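Local coordinates for mandelate racemase/muconate lactonizing enzyme family protein (Bradyrhizobium sp. ORS 278, PDB 3TOY) that belongs to the mandelate racemase/muconate lactonizing enzyme family, two-domain proteins of the enolase superfamily, and carries a calcium ion in a site lined by acidic side chains, at residues A[81-92]-A[122-130]; A[275-283]-A[306-316]. All blocks are in the same frame, centred on the assembly; numbering follows the deposited sequence. Where two conformers were deposited one is given.

Contact 1. Residues A[81-92]-A[122-130]. With NI (nickel (II) ion), chain G.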
loop_
_atom_site.group_PDB
_atom_site.type_symbol
_atom_site.label_atom_id
_atom_site.label_comp_id
_atom_site.label_asym_id
_atom_site.label_seq_id
_atom_site.Cartn_x
_atom_site.Cartn_y
_atom_site.Cartn_z
ATOM N N ALA A 81 27.766 7.039 33.406
ATOM C CA ALA A 81 26.985 8.161 32.890
ATOM C C ALA A 81 26.834 9.314 33.908
ATOM O O ALA A 81 26.371 10.402 33.565
ATOM C CB ALA A 81 25.607 7.675 32.437
ATOM N N LEU A 82 27.200 9.071 35.162
ATOM C CA LEU A 82 26.928 10.060 36.223
ATOM C C LEU A 82 27.648 11.375 35.992
ATOM O O LEU A 82 27.026 12.431 35.941
ATOM C CB LEU A 82 27.263 9.497 37.606
ATOM C CG LEU A 82 26.371 8.350 38.070
ATOM C CD1 LEU A 82 26.959 7.675 39.314
ATOM C CD2 LEU A 82 24.958 8.843 38.349
ATOM N N LYS A 83 28.961 11.324 35.834
ATOM C CA LYS A 83 29.718 12.572 35.706
ATOM C C LYS A 83 29.277 13.395 34.499
ATOM O O LYS A 83 28.990 14.577 34.629
ATOM C CB LYS A 83 31.218 12.292 35.646
ATOM C CG LYS A 83 31.800 11.939 37.004
ATOM C CD LYS A 83 33.295 11.673 36.932
ATOM C CE LYS A 83 33.899 11.600 38.331
ATOM N NZ LYS A 83 33.148 10.666 39.214
ATOM N N PRO A 84 29.220 12.764 33.317
ATOM C CA PRO A 84 28.735 13.441 32.109
ATOM C C PRO A 84 27.357 14.096 32.335
ATOM O O PRO A 84 27.158 15.265 31.959
ATOM C CB PRO A 84 28.640 12.308 31.084
ATOM C CG PRO A 84 29.543 11.255 31.562
ATOM C CD PRO A 84 29.606 11.368 33.065
ATOM N N LEU A 85 26.425 13.362 32.956
ATOM C CA LEU A 85 25.062 13.880 33.192
ATOM C C LEU A 85 25.082 15.072 34.144
ATOM O O LEU A 85 24.417 16.077 33.921
ATOM C CB LEU A 85 24.132 12.795 33.741
ATOM C CG LEU A 85 23.596 11.825 32.674
ATOM C CD1 LEU A 85 22.864 10.651 33.314
ATOM C CD2 LEU A 85 22.695 12.585 31.721
ATOM N N VAL A 86 25.884 14.973 35.201
ATOM C CA VAL A 86 26.010 16.104 36.137
ATOM C C VAL A 86 26.493 17.362 35.416
ATOM O O VAL A 86 25.924 18.446 35.585
ATOM C CB VAL A 86 26.960 15.742 37.311
ATOM C CG1 VAL A 86 27.348 17.005 38.101
ATOM C CG2 VAL A 86 26.294 14.705 38.213
ATOM N N HIS A 87 27.518 17.206 34.613
ATOM C CA HIS A 87 28.058 18.273 33.812
ATOM C C HIS A 87 27.024 18.880 32.891
ATOM O O HIS A 87 26.880 20.069 32.815
ATOM C CB HIS A 87 29.122 17.721 32.892
ATOM C CG HIS A 87 30.523 17.851 33.391
ATOM N ND1 HIS A 87 31.221 19.036 33.354
ATOM C CD2 HIS A 87 31.388 16.922 33.855
ATOM C CE1 HIS A 87 32.437 18.838 33.827
ATOM N NE2 HIS A 87 32.569 17.562 34.127
ATOM N N LEU A 88 26.341 18.024 32.151
ATOM C CA LEU A 88 25.368 18.514 31.181
ATOM C C LEU A 88 24.256 19.307 31.849
ATOM O O LEU A 88 23.892 20.397 31.390
ATOM C CB LEU A 88 24.790 17.345 30.384
ATOM C CG LEU A 88 25.788 16.831 29.348
ATOM C CD1 LEU A 88 25.317 15.476 28.866
ATOM C CD2 LEU A 88 25.953 17.816 28.171
ATOM N N VAL A 89 23.714 18.771 32.936
ATOM C CA VAL A 89 22.638 19.447 33.631
ATOM C C VAL A 89 23.121 20.814 34.139
ATOM O O VAL A 89 22.429 21.818 34.014
ATOM C CB VAL A 89 22.124 18.621 34.812
ATOM C CG1 VAL A 89 21.178 19.468 35.662
ATOM C CG2 VAL A 89 21.409 17.345 34.317
ATOM N N GLU A 90 24.326 20.843 34.705
ATOM C CA GLU A 90 24.845 22.081 35.276
ATOM C C GLU A 90 25.194 23.078 34.195
ATOM O O GLU A 90 24.873 24.268 34.321
ATOM C CB GLU A 90 26.013 21.800 36.244
ATOM C CG GLU A 90 25.490 21.141 37.519
ATOM C CD GLU A 90 26.460 21.155 38.700
ATOM O OE1 GLU A 90 27.692 21.257 38.481
ATOM O OE2 GLU A 90 25.968 21.041 39.853
ATOM N N ASP A 91 25.800 22.590 33.118
ATOM C CA ASP A 91 26.148 23.435 31.983
ATOM C C ASP A 91 24.896 24.045 31.352
ATOM O O ASP A 91 24.841 25.253 31.116
ATOM C CB ASP A 91 26.928 22.635 30.938
ATOM C CG ASP A 91 28.425 22.670 31.176
ATOM O OD1 ASP A 91 28.841 22.993 32.308
ATOM O OD2 ASP A 91 29.185 22.374 30.231
ATOM N N ILE A 92 23.894 23.212 31.078
ATOM C CA ILE A 92 22.650 23.700 30.474
ATOM C C ILE A 92 21.946 24.626 31.444
ATOM O O ILE A 92 21.485 25.704 31.071
ATOM C CB ILE A 92 21.717 22.526 30.101
ATOM C CG1 ILE A 92 22.429 21.606 29.113
ATOM C CG2 ILE A 92 20.387 23.049 29.559
ATOM C CD1 ILE A 92 21.681 20.307 28.822
ATOM N N LEU A 122 22.531 11.206 26.302
ATOM C CA LEU A 122 22.736 11.879 27.601
ATOM C C LEU A 122 22.169 13.295 27.635
ATOM O O LEU A 122 21.582 13.706 28.646
ATOM C CB LEU A 122 24.224 11.852 27.998
ATOM C CG LEU A 122 24.838 10.452 28.094
ATOM C CD1 LEU A 122 26.343 10.528 28.406
ATOM C CD2 LEU A 122 24.146 9.547 29.125
ATOM N N VAL A 123 22.341 14.049 26.544
ATOM C CA VAL A 123 21.821 15.403 26.473
ATOM C C VAL A 123 20.314 15.396 26.673
ATOM O O VAL A 123 19.770 16.218 27.412
ATOM C CB VAL A 123 22.198 16.077 25.120
ATOM C CG1 VAL A 123 21.366 17.317 24.862
ATOM C CG2 VAL A 123 23.714 16.359 25.064
ATOM N N GLY A 124 19.633 14.458 26.016
ATOM C CA GLY A 124 18.186 14.349 26.167
ATOM C C GLY A 124 17.733 14.050 27.594
ATOM O O GLY A 124 16.686 14.532 28.033
ATOM N N MET A 125 18.503 13.231 28.304
ATOM C CA MET A 125 18.170 12.905 29.695
ATOM C C MET A 125 18.312 14.130 30.593
ATOM O O MET A 125 17.472 14.370 31.472
ATOM C CB MET A 125 19.053 11.787 30.208
ATOM C CG MET A 125 18.915 10.472 29.416
ATOM S SD MET A 125 20.169 9.264 29.802
ATOM C CE MET A 125 19.539 8.560 31.318
ATOM N N ALA A 126 19.383 14.895 30.363
ATOM C CA ALA A 126 19.571 16.199 31.029
ATOM C C ALA A 126 18.390 17.113 30.794
ATOM O O ALA A 126 17.816 17.650 31.731
ATOM C CB ALA A 126 20.836 16.859 30.530
ATOM N N VAL A 127 18.044 17.299 29.521
ATOM C CA VAL A 127 16.906 18.121 29.116
ATOM C C VAL A 127 15.587 17.683 29.773
ATOM O O VAL A 127 14.814 18.516 30.273
ATOM C CB VAL A 127 16.774 18.126 27.560
ATOM C CG1 VAL A 127 15.442 18.729 27.128
ATOM C CG2 VAL A 127 17.942 18.895 26.947
ATOM N N SER A 128 15.340 16.379 29.785
ATOM C CA SER A 128 14.075 15.875 30.328
ATOM C C SER A 128 14.101 16.033 31.844
ATOM O O SER A 128 13.080 16.303 32.451
ATOM C CB SER A 128 13.879 14.405 29.970
ATOM O OG SER A 128 13.881 14.248 28.537
ATOM N N GLY A 129 15.285 15.857 32.431
ATOM C CA GLY A 129 15.433 15.992 33.887
ATOM C C GLY A 129 15.110 17.416 34.304
ATOM O O GLY A 129 14.417 17.625 35.300
ATOM N N LEU A 130 15.608 18.385 33.540
ATOM C CA LEU A 130 15.324 19.798 33.787
ATOM C C LEU A 130 13.843 20.087 33.665
ATOM O O LEU A 130 13.244 20.749 34.513
ATOM C CB LEU A 130 16.141 20.713 32.853
ATOM C CG LEU A 130 17.642 20.761 33.177
ATOM C CD1 LEU A 130 18.502 21.298 32.055
ATOM C CD2 LEU A 130 17.875 21.563 34.488
HETATM NI NI NI G . 34.382 16.195 34.581
HETATM O O HOH W 1 35.939 16.320 36.039
HETATM O O HOH W 2 35.567 17.163 33.210
HETATM O O HOH W 3 33.393 15.273 36.251
HETATM O O HOH W 4 35.548 17.305 35.967
#

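Contact 2. Residues A[275-283]-A[306-316]. With P4C (O-acetaldehydyl-hexaethylene glycol), chain H.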
loop_
_atom_site.group_PDB
_atom_site.type_symbol
_atom_site.label_atom_id
_atom_site.label_comp_id
_atom_site.label_asym_id
_atom_site.label_seq_id
_atom_site.Cartn_x
_atom_site.Cartn_y
_atom_site.Cartn_z
ATOM N N PHE A 275 12.005 11.519 22.753
ATOM C CA PHE A 275 11.171 12.700 22.523
ATOM C C PHE A 275 9.907 12.415 21.721
ATOM O O PHE A 275 9.720 11.293 21.240
ATOM C CB PHE A 275 11.981 13.829 21.878
ATOM C CG PHE A 275 12.998 14.415 22.821
ATOM C CD1 PHE A 275 12.618 15.366 23.747
ATOM C CD2 PHE A 275 14.312 13.959 22.799
ATOM C CE1 PHE A 275 13.555 15.903 24.650
ATOM C CE2 PHE A 275 15.253 14.466 23.685
ATOM C CZ PHE A 275 14.866 15.438 24.611
ATOM N N PRO A 276 9.023 13.418 21.622
ATOM C CA PRO A 276 7.777 13.136 20.904
ATOM C C PRO A 276 8.029 12.647 19.482
ATOM O O PRO A 276 7.284 11.775 18.988
ATOM C CB PRO A 276 7.055 14.484 20.924
ATOM C CG PRO A 276 7.437 15.019 22.341
ATOM C CD PRO A 276 8.918 14.652 22.442
ATOM N N ARG A 277 9.065 13.154 18.826
ATOM C CA ARG A 277 9.309 12.704 17.428
ATOM C C ARG A 277 9.693 11.244 17.361
ATOM O O ARG A 277 9.296 10.540 16.431
ATOM C CB ARG A 277 10.356 13.556 16.708
ATOM C CG ARG A 277 10.665 13.075 15.241
ATOM C CD ARG A 277 9.432 13.245 14.340
ATOM N NE ARG A 277 8.991 14.632 14.353
ATOM C CZ ARG A 277 7.743 15.042 14.101
ATOM N NH1 ARG A 277 6.809 14.169 13.757
ATOM N NH2 ARG A 277 7.441 16.331 14.172
ATOM N N GLY A 278 10.476 10.777 18.333
ATOM C CA GLY A 278 10.869 9.367 18.384
ATOM C C GLY A 278 9.644 8.473 18.477
ATOM O O GLY A 278 9.593 7.404 17.862
ATOM N N PHE A 279 8.656 8.909 19.257
ATOM C CA PHE A 279 7.396 8.176 19.329
ATOM C C PHE A 279 6.600 8.278 18.041
ATOM O O PHE A 279 6.011 7.276 17.611
ATOM C CB PHE A 279 6.580 8.610 20.551
ATOM C CG PHE A 279 7.081 7.958 21.788
ATOM C CD1 PHE A 279 6.572 6.739 22.167
ATOM C CD2 PHE A 279 8.178 8.489 22.481
ATOM C CE1 PHE A 279 7.087 6.063 23.261
ATOM C CE2 PHE A 279 8.702 7.817 23.598
ATOM C CZ PHE A 279 8.165 6.603 23.985
ATOM N N ALA A 280 6.569 9.464 17.435
ATOM C CA ALA A 280 5.824 9.618 16.164
ATOM C C ALA A 280 6.349 8.669 15.079
ATOM O O ALA A 280 5.552 8.033 14.367
ATOM C CB ALA A 280 5.828 11.082 15.646
ATOM N N GLU A 281 7.664 8.565 14.937
ATOM C CA GLU A 281 8.230 7.598 13.972
ATOM C C GLU A 281 7.955 6.128 14.321
ATOM O O GLU A 281 7.654 5.295 13.423
ATOM C CB GLU A 281 9.734 7.815 13.754
ATOM C CG GLU A 281 10.114 9.216 13.193
ATOM C CD GLU A 281 9.431 9.570 11.857
ATOM O OE1 GLU A 281 8.947 8.669 11.127
ATOM O OE2 GLU A 281 9.369 10.774 11.533
ATOM N N ALA A 282 8.070 5.778 15.595
ATOM C CA ALA A 282 7.723 4.414 16.026
ATOM C C ALA A 282 6.277 4.054 15.722
ATOM O O ALA A 282 5.986 2.947 15.277
ATOM C CB ALA A 282 8.017 4.213 17.530
ATOM N N ILE A 283 5.376 4.990 15.950
ATOM C CA ILE A 283 3.942 4.763 15.720
ATOM C C ILE A 283 3.678 4.685 14.225
ATOM O O ILE A 283 2.871 3.856 13.766
ATOM C CB ILE A 283 3.091 5.863 16.391
ATOM C CG1 ILE A 283 3.164 5.682 17.921
ATOM C CG2 ILE A 283 1.652 5.823 15.915
ATOM C CD1 ILE A 283 2.576 6.858 18.764
ATOM N N ASN A 306 2.637 15.518 24.979
ATOM C CA ASN A 306 2.564 15.438 23.518
ATOM C C ASN A 306 2.307 13.984 23.115
ATOM O O ASN A 306 1.388 13.681 22.337
ATOM C CB ASN A 306 3.902 15.900 22.923
ATOM C CG ASN A 306 3.904 16.013 21.386
ATOM O OD1 ASN A 306 3.563 15.071 20.629
ATOM N ND2 ASN A 306 4.369 17.176 20.912
ATOM N N VAL A 307 3.146 13.089 23.637
ATOM C CA VAL A 307 3.020 11.649 23.328
ATOM C C VAL A 307 1.665 11.065 23.791
ATOM O O VAL A 307 1.122 10.173 23.161
ATOM C CB VAL A 307 4.229 10.824 23.891
ATOM C CG1 VAL A 307 4.011 9.299 23.700
ATOM C CG2 VAL A 307 5.524 11.237 23.175
ATOM N N ALA A 308 1.085 11.588 24.862
ATOM C CA ALA A 308 -0.207 11.105 25.310
ATOM C C ALA A 308 -1.262 11.365 24.221
ATOM O O ALA A 308 -2.160 10.553 24.037
ATOM C CB ALA A 308 -0.625 11.793 26.609
ATOM N N GLY A 309 -1.143 12.500 23.527
ATOM C CA GLY A 309 -2.098 12.844 22.440
ATOM C C GLY A 309 -1.912 11.883 21.262
ATOM O O GLY A 309 -2.888 11.401 20.672
ATOM N N GLN A 310 -0.665 11.600 20.930
ATOM C CA GLN A 310 -0.339 10.657 19.868
ATOM C C GLN A 310 -0.879 9.277 20.201
ATOM O O GLN A 310 -1.442 8.604 19.346
ATOM C CB GLN A 310 1.173 10.520 19.704
ATOM C CG GLN A 310 1.908 11.765 19.200
ATOM C CD GLN A 310 3.364 11.450 18.955
ATOM O OE1 GLN A 310 3.681 10.414 18.383
ATOM N NE2 GLN A 310 4.268 12.331 19.408
ATOM N N ALA A 311 -0.690 8.836 21.445
ATOM C CA ALA A 311 -1.154 7.492 21.832
ATOM C C ALA A 311 -2.668 7.364 21.786
ATOM O O ALA A 311 -3.206 6.318 21.385
ATOM C CB ALA A 311 -0.590 7.087 23.222
ATOM N N ASP A 312 -3.364 8.419 22.195
ATOM C CA ASP A 312 -4.809 8.436 22.084
ATOM C C ASP A 312 -5.191 8.295 20.611
ATOM O O ASP A 312 -6.041 7.471 20.266
ATOM C CB ASP A 312 -5.370 9.736 22.663
ATOM C CG ASP A 312 -6.882 9.791 22.622
ATOM O OD1 ASP A 312 -7.518 8.756 22.882
ATOM O OD2 ASP A 312 -7.422 10.873 22.313
ATOM N N ALA A 313 -4.560 9.070 19.732
ATOM C CA ALA A 313 -4.923 8.993 18.316
ATOM C C ALA A 313 -4.657 7.600 17.720
ATOM O O ALA A 313 -5.418 7.123 16.879
ATOM C CB ALA A 313 -4.166 10.035 17.507
ATOM N N ALA A 314 -3.575 6.963 18.143
ATOM C CA ALA A 314 -3.193 5.651 17.618
ATOM C C ALA A 314 -3.885 4.498 18.334
ATOM O O ALA A 314 -3.667 3.337 17.957
ATOM C CB ALA A 314 -1.694 5.459 17.713
ATOM N N SER A 315 -4.662 4.805 19.373
ATOM C CA SER A 315 -5.299 3.811 20.268
ATOM C C SER A 315 -4.281 2.839 20.885
ATOM O O SER A 315 -4.413 1.618 20.785
ATOM C CB SER A 315 -6.439 3.047 19.570
ATOM O OG SER A 315 -7.370 3.975 19.029
ATOM N N ILE A 316 -3.237 3.409 21.481
ATOM C CA ILE A 316 -2.144 2.640 22.059
ATOM C C ILE A 316 -2.149 2.843 23.571
ATOM O O ILE A 316 -1.911 3.958 24.067
ATOM C CB ILE A 316 -0.786 3.070 21.479
ATOM C CG1 ILE A 316 -0.728 2.684 19.993
ATOM C CG2 ILE A 316 0.387 2.384 22.240
ATOM C CD1 ILE A 316 0.567 3.082 19.318
HETATM O O1 P4C H . -2.686 15.653 25.702
HETATM C C2 P4C H . -2.207 15.388 27.029
HETATM C C3 P4C H . -3.261 15.740 28.076
HETATM O O4 P4C H . -3.132 17.108 28.479
HETATM C C5 P4C H . -3.446 17.295 29.870
HETATM C C6 P4C H . -3.457 18.772 30.260
HETATM O O7 P4C H . -2.125 19.275 30.352
HETATM C C8 P4C H . -1.996 20.698 30.271
HETATM C C9 P4C H . -0.527 21.026 30.009
HETATM O O10 P4C H . -0.366 21.526 28.677
HETATM C C11 P4C H . 0.969 21.418 28.184
HETATM C C12 P4C H . 0.976 21.716 26.685
HETATM O O13 P4C H . 0.471 20.605 25.934
HETATM C C14 P4C H . 0.747 20.745 24.535
HETATM C C15 P4C H . -0.022 19.685 23.749
HETATM O O16 P4C H . 0.750 18.484 23.667
#

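Contact 1. Residues A[81-92]-A[122-130]
P84 lays its CB against L122 CD1 at 4.0 Å, and no aromatic face or edge enters this contact of helices 82-95 and 122-142, the axes of whose short segments pass 8.9 Å apart at -54°. The one aromatic ring of the two segments, the imidazole of H87, lies away from helix 122-142, and its NE2 binds nickel at 2.3 Å together with four waters and H87 of the second subunit.

At the crossing stands A126, whose small side chain lets the backbones come close, with V89 CA 5.2 Å from A126 CA. The methyl A126 CB is met by L88 CB, by V89 CG2 at 3.9 Å and by I92 CD1. At the start of helix 122-142, L122 is crossed by L88 at about a right angle, L88 CD1 on L122 CB at 3.9 Å, while L85 CD2 reaches the backbone carbonyl L122 O. Further along, L130 inserts its CD1 against I92 CG2 at 3.6 Å. The I92 branches part to do this: CG2 is anti to the backbone N and goes to L130, whereas CG1 lies beside that N and carries CD1 to A126.

With aliphatic side chains, mostly leucine, valine and isoleucine, buried on both sides, the helices hold together by dispersion and exclusion of water. The contact itself has no polar bond between the helices; the nickel on H87 is a separate feature, joining two subunits.

Contact 2. Residues A[275-283]-A[306-316]
Two neighbouring outer helices of the modified (beta/alpha) barrel typical of the enolase superfamily, 275-285 and 300-314, lie side by side here, their segment axes nearly parallel at 15° and 9.6 Å apart at the closest. The joint is a knob-into-hole arrangement in which the side chain of Q310 enters the space framed by P276, F279, A280 and I283. Its chain runs extended beyond CG, long enough to carry the amide across to the other helix. There Q310 NE2 donates to P276 O at 3.1 Å, with an almost straight N-H...O angle of 179°, although the donor stands above the carbonyl plane. P276 O also receives A280 N, so the glutamine adds to a bond of the first helical turn. The second N-H of Q310 points back along its own helix to OD1 of N306; in the conformer given, the two bonds would together favour this rotation of the amide. ND2 of N306 is used by D312 of the third subunit. N306 and A308 also line the pocket of O-acetaldehydyl-hexaethylene glycol, whose O16 lies 3.5 Å from N306 CA.

P276 packs its ring across the amide of N306, P276 CB 3.5 Å from N306 CG; the rest is largely aliphatic and aromatic. The branched V307 serves two neighbours: CG1 makes a CH-pi contact over one face of the F279 ring, 4.2 Å from the centroid, and V307 CG2 fits between P276 CA (3.7 Å) and F279 CB. At the far end, S315 closes helix 300-314 in a Schellman motif, turning I316 back toward the contact. I283 straddles this end, with I283 CG2 3.8 Å from A314 CB and I283 CG1 3.9 Å from I316 CD1.

In the fold
Contact 1 comes first along the chain, in the N-terminal domain, where its two helices pack beside the antiparallel sheet of strands 29-47 and 50-64. Contact 2 follows in the C-terminal barrel domain and joins helices on the outside of that barrel. The centres of contact 1 and contact 2 are about 24 Å apart. The two nevertheless touch directly: the ring of F275, at the start of helix 275-285, brings F275 CZ to 3.8 Å from G124 CA, where a glycine offers no side chain in the way. Helix 122-142 therefore packs at the boundary between the two domains. Both reach the second subunit, contact 1 through the nickel shared by two H87 residues; contact 2 also borders the third, to which N306, R277 and D312 bond.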